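Local coordinates for protein putative oxidoreductase (Salmonella enterica subsp. enterica serovar Typhimurium, PDB 3NX4) that probably catalyses the NADPH-dependent reduction of acryloyl-CoA as a member of the medium-chain dehydrogenase/reductase family, and binds NADP, at residues M253-L257 and R258-L262; G160-A163 and V164-H168. One frame throughout, in Å; residues are numbered along the deposited sequence.

Both contacts are local and lie in the NADP-binding Rossmann domain, contact 2 within a helix beside the six-stranded parallel sheet, contact 1 where a helix passes into that sheet's edge strand. Contact 2 comes first along the chain: it is part of helix 158-169, which joins strand 150-152, in the middle of the sheet, to strand 174-178. Contact 1 follows much later, where helix 253-258 turns into strand 261-264, the outermost strand on one side within the chain. Their centres are about 25 Å apart and their nearest atoms about 14 Å, so they do not touch. The touching residues of contact 2 are all buried, just after the cofactor-binding Gly158 and Val159, whereas contact 1 lies at the sheet edge, which continues into the second subunit.

Contact 1 of 2, residues M253-L257 and R258-L262; sequences MPFIL and RNVRL
Pro254 and Phe255 offer their carbonyls to the amides of residues 258-260 as helix 253-258 ends, and Asn259, the first residue past the helix, takes the left-handed conformation (phi 56°) and turns the chain into strand 261-264, an edge strand of the Rossmann sheet. Pro254 O lies 3.3 Å from Val260 N in a fairly straight hydrogen bond (159°) and also receives a weak one from Arg258 N; Asn259 N gives a weak bond to Phe255 O at 3.0 Å. Val260 folds back against this turn. Its CG2, anti to the carbonyl carbon, comes within 3.4 Å of Pro254 O, and Arg258 CB within 3.2 Å of Pro254 O, so aliphatic groups flank the doubly used carbonyl. Apolar packing adds Pro254 CB, 4.2 Å from Val260 CG2. Both Val260 and Phe255 also pack on Leu228 of helix 221-229. Arg258 runs extended from CG to NE, away from the turn, and its NH2 bonds to Glu208 O. Arg261 and Leu262 pair antiparallel with a strand of the second subunit, Asn259 OD1 is bonded to Asp266 N of that subunit, and Ile256 touches an NADP that is not bound to this chain. The Phe255 ring reaches from the helix to the strand: its CD1 lies 3.4 Å from Val260 O, while Leu262 CB meets the ring edge near its plane, 3.8 Å from CE1.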
loop_
_atom_site.group_PDB
_atom_site.type_symbol
_atom_site.label_atom_id
_atom_site.label_comp_id
_atom_site.label_asym_id
_atom_site.label_seq_id
_atom_site.Cartn_x
_atom_site.Cartn_y
_atom_site.Cartn_z
HETATM N N MSE A 253 9.086 7.407 2.981
HETATM C CA MSE A 253 9.465 7.202 4.383
HETATM C C MSE A 253 8.479 6.382 5.249
HETATM O O MSE A 253 8.911 5.507 6.000
HETATM C CB MSE A 253 9.838 8.518 5.068
HETATM C CG MSE A 253 10.930 9.295 4.353
HETATM SE SE MSE A 253 12.552 8.203 4.144
HETATM C CE MSE A 253 13.620 8.989 5.574
ATOM N N PRO A 254 7.166 6.670 5.171
ATOM C CA PRO A 254 6.273 5.854 6.005
ATOM C C PRO A 254 6.327 4.386 5.576
ATOM O O PRO A 254 6.164 3.476 6.386
ATOM C CB PRO A 254 4.878 6.428 5.708
ATOM C CG PRO A 254 5.130 7.835 5.247
ATOM C CD PRO A 254 6.453 7.774 4.500
ATOM N N PHE A 255 6.570 4.166 4.295
ATOM C CA PHE A 255 6.606 2.806 3.771
ATOM C C PHE A 255 7.858 2.066 4.185
ATOM O O PHE A 255 7.779 0.950 4.703
ATOM C CB PHE A 255 6.438 2.838 2.257
ATOM C CG PHE A 255 5.183 3.534 1.838
ATOM C CD1 PHE A 255 3.966 2.854 1.844
ATOM C CD2 PHE A 255 5.199 4.870 1.501
ATOM C CE1 PHE A 255 2.782 3.502 1.490
ATOM C CE2 PHE A 255 4.021 5.529 1.140
ATOM C CZ PHE A 255 2.813 4.839 1.140
ATOM N N ILE A 256 9.017 2.697 4.002
ATOM C CA ILE A 256 10.268 1.978 4.190
ATOM C C ILE A 256 10.816 2.068 5.603
ATOM O O ILE A 256 11.702 1.294 5.970
ATOM C CB ILE A 256 11.339 2.425 3.181
ATOM C CG1 ILE A 256 11.896 3.795 3.565
ATOM C CG2 ILE A 256 10.758 2.420 1.774
ATOM C CD1 ILE A 256 13.069 4.244 2.690
ATOM N N LEU A 257 10.305 3.007 6.393
ATOM C CA LEU A 257 10.748 3.161 7.780
ATOM C C LEU A 257 9.682 2.650 8.752
ATOM O O LEU A 257 9.986 2.261 9.876
ATOM C CB LEU A 257 11.080 4.626 8.098
ATOM C CG LEU A 257 12.299 5.232 7.402
ATOM C CD1 LEU A 257 12.545 6.664 7.858
ATOM C CD2 LEU A 257 13.517 4.375 7.672
ATOM N N ARG A 258 8.433 2.632 8.316
ATOM C CA ARG A 258 7.362 2.229 9.214
ATOM C C ARG A 258 6.507 1.074 8.708
ATOM O O ARG A 258 5.496 0.738 9.330
ATOM C CB ARG A 258 6.480 3.430 9.568
ATOM C CG ARG A 258 7.165 4.420 10.515
ATOM C CD ARG A 258 6.183 5.511 10.971
ATOM N NE ARG A 258 6.832 6.464 11.869
ATOM C CZ ARG A 258 6.368 7.679 12.134
ATOM N NH1 ARG A 258 5.232 8.101 11.576
ATOM N NH2 ARG A 258 7.034 8.471 12.968
ATOM N N ASN A 259 6.910 0.480 7.586
ATOM C CA ASN A 259 6.244 -0.717 7.071
ATOM C C ASN A 259 4.745 -0.494 6.857
ATOM O O ASN A 259 3.934 -1.387 7.067
ATOM C CB ASN A 259 6.463 -1.887 8.028
ATOM C CG ASN A 259 6.565 -3.218 7.309
ATOM O OD1 ASN A 259 7.659 -3.641 6.909
ATOM N ND2 ASN A 259 5.421 -3.883 7.122
ATOM N N VAL A 260 4.384 0.704 6.424
ATOM C CA VAL A 260 2.986 1.028 6.168
ATOM C C VAL A 260 2.463 0.375 4.878
ATOM O O VAL A 260 3.179 0.297 3.880
ATOM C CB VAL A 260 2.787 2.575 6.111
ATOM C CG1 VAL A 260 1.444 2.934 5.527
ATOM C CG2 VAL A 260 2.977 3.193 7.501
ATOM N N ARG A 261 1.209 -0.085 4.909
ATOM C CA ARG A 261 0.536 -0.566 3.709
ATOM C C ARG A 261 -0.436 0.492 3.216
ATOM O O ARG A 261 -1.241 1.021 3.995
ATOM C CB ARG A 261 -0.257 -1.837 4.004
ATOM C CG ARG A 261 -1.107 -2.327 2.819
ATOM C CD ARG A 261 -1.852 -3.640 3.136
ATOM N NE ARG A 261 -0.947 -4.749 3.439
ATOM C CZ ARG A 261 -1.347 -5.980 3.768
ATOM N NH1 ARG A 261 -2.643 -6.268 3.856
ATOM N NH2 ARG A 261 -0.454 -6.924 4.032
ATOM N N LEU A 262 -0.359 0.811 1.933
ATOM C CA LEU A 262 -1.399 1.622 1.294
ATOM C C LEU A 262 -2.155 0.717 0.329
ATOM O O LEU A 262 -1.632 0.337 -0.719
ATOM C CB LEU A 262 -0.791 2.826 0.564
ATOM C CG LEU A 262 -1.710 3.680 -0.311
ATOM C CD1 LEU A 262 -2.867 4.279 0.515
ATOM C CD2 LEU A 262 -0.910 4.774 -0.994
#

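Contact 2 of 2, residues G160-A163 and V164-H168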
loop_
_atom_site.group_PDB
_atom_site.type_symbol
_atom_site.label_atom_id
_atom_site.label_comp_id
_atom_site.label_asym_id
_atom_site.label_seq_id
_atom_site.Cartn_x
_atom_site.Cartn_y
_atom_site.Cartn_z
ATOM N N GLY A 160 -17.552 7.988 3.856
ATOM C CA GLY A 160 -17.127 8.301 5.214
ATOM C C GLY A 160 -18.171 7.997 6.273
ATOM O O GLY A 160 -17.858 7.437 7.316
ATOM N N SER A 161 -19.426 8.352 6.013
ATOM C CA SER A 161 -20.482 8.088 6.984
ATOM C C SER A 161 -20.620 6.590 7.224
ATOM O O SER A 161 -20.729 6.138 8.369
ATOM C CB SER A 161 -21.833 8.652 6.499
ATOM O OG SER A 161 -21.808 10.069 6.474
ATOM N N THR A 162 -20.626 5.824 6.136
ATOM C CA THR A 162 -20.789 4.376 6.242
ATOM C C THR A 162 -19.598 3.788 7.000
ATOM O O THR A 162 -19.755 2.933 7.874
ATOM C CB THR A 162 -20.913 3.702 4.856
ATOM O OG1 THR A 162 -21.809 4.452 4.025
ATOM C CG2 THR A 162 -21.449 2.271 5.003
ATOM N N ALA A 163 -18.408 4.268 6.663
ATOM C CA ALA A 163 -17.173 3.787 7.297
ATOM C C ALA A 163 -17.198 4.001 8.813
ATOM O O ALA A 163 -16.825 3.119 9.592
ATOM C CB ALA A 163 -15.967 4.494 6.689
ATOM N N VAL A 164 -17.627 5.189 9.225
ATOM C CA VAL A 164 -17.669 5.528 10.653
ATOM C C VAL A 164 -18.640 4.567 11.352
ATOM O O VAL A 164 -18.320 3.987 12.393
ATOM C CB VAL A 164 -18.101 7.000 10.857
ATOM C CG1 VAL A 164 -18.477 7.288 12.338
ATOM C CG2 VAL A 164 -17.004 7.970 10.351
ATOM N N ALA A 165 -19.807 4.371 10.740
ATOM C CA ALA A 165 -20.853 3.519 11.309
ATOM C C ALA A 165 -20.412 2.062 11.414
ATOM O O ALA A 165 -20.673 1.401 12.416
ATOM C CB ALA A 165 -22.137 3.620 10.484
ATOM N N LEU A 166 -19.748 1.567 10.374
ATOM C CA LEU A 166 -19.217 0.198 10.374
ATOM C C LEU A 166 -18.133 0.004 11.438
ATOM O O LEU A 166 -18.211 -0.912 12.252
ATOM C CB LEU A 166 -18.642 -0.162 9.001
ATOM C CG LEU A 166 -19.673 -0.321 7.885
ATOM C CD1 LEU A 166 -18.955 -0.425 6.552
ATOM C CD2 LEU A 166 -20.540 -1.552 8.146
ATOM N N LEU A 167 -17.120 0.866 11.418
ATOM C CA LEU A 167 -16.027 0.769 12.385
ATOM C C LEU A 167 -16.568 0.865 13.801
ATOM O O LEU A 167 -16.119 0.155 14.690
ATOM C CB LEU A 167 -14.981 1.872 12.160
ATOM C CG LEU A 167 -14.197 1.755 10.840
ATOM C CD1 LEU A 167 -13.450 3.060 10.547
ATOM C CD2 LEU A 167 -13.246 0.545 10.846
ATOM N N HIS A 168 -17.528 1.761 14.014
ATOM C CA HIS A 168 -18.125 1.891 15.333
ATOM C C HIS A 168 -18.795 0.581 15.767
ATOM O O HIS A 168 -18.604 0.111 16.886
ATOM C CB HIS A 168 -19.152 3.017 15.349
ATOM C CG HIS A 168 -19.839 3.169 16.666
ATOM N ND1 HIS A 168 -19.171 3.542 17.813
ATOM C CD2 HIS A 168 -21.132 2.983 17.025
ATOM C CE1 HIS A 168 -20.024 3.586 18.821
ATOM N NE2 HIS A 168 -21.219 3.250 18.370
#
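Gly160 through Ala163 accept four successive alpha-helical hydrogen bonds from Val164 through Leu167, along the helix that follows the glycine-rich turn of the Rossmann beta-alpha-beta unit. The shortest joins Leu166 N to Thr162 O at 2.8 Å. The longest joins Ala165 N to Ser161 O at 3.1 Å. Side-chain carbons lie close over the same carbonyls, Val164 CG2 at 3.2 Å from Gly160 O and Leu166 CG at 3.3 Å from Thr162 O. Among apolar contacts, Thr162 and Leu166 lie side by side, with Thr162 CG2 4.0 Å from Leu166 CD1; the Thr162 methyl, anti to its own N, points along that flank. Leu166 continues onto Met132 and Val135 of helix 118-140, and Ala163, Val164 and Leu167 face strand 150-152. As for polar bonds, Thr162 OG1 is turned back to Gly158 O, while Ser161 OG bonds back to Gly157 O, just before the helix, and also to Tyr186 OH of helix 184-190. Both hydroxyls, on buried residues, thus bond to a backbone carbonyl about one turn earlier, which leaves the other touching side chains, small or aliphatic, to pack the helix against strand 150-152 and its neighbouring helices 118-140 and 288-294.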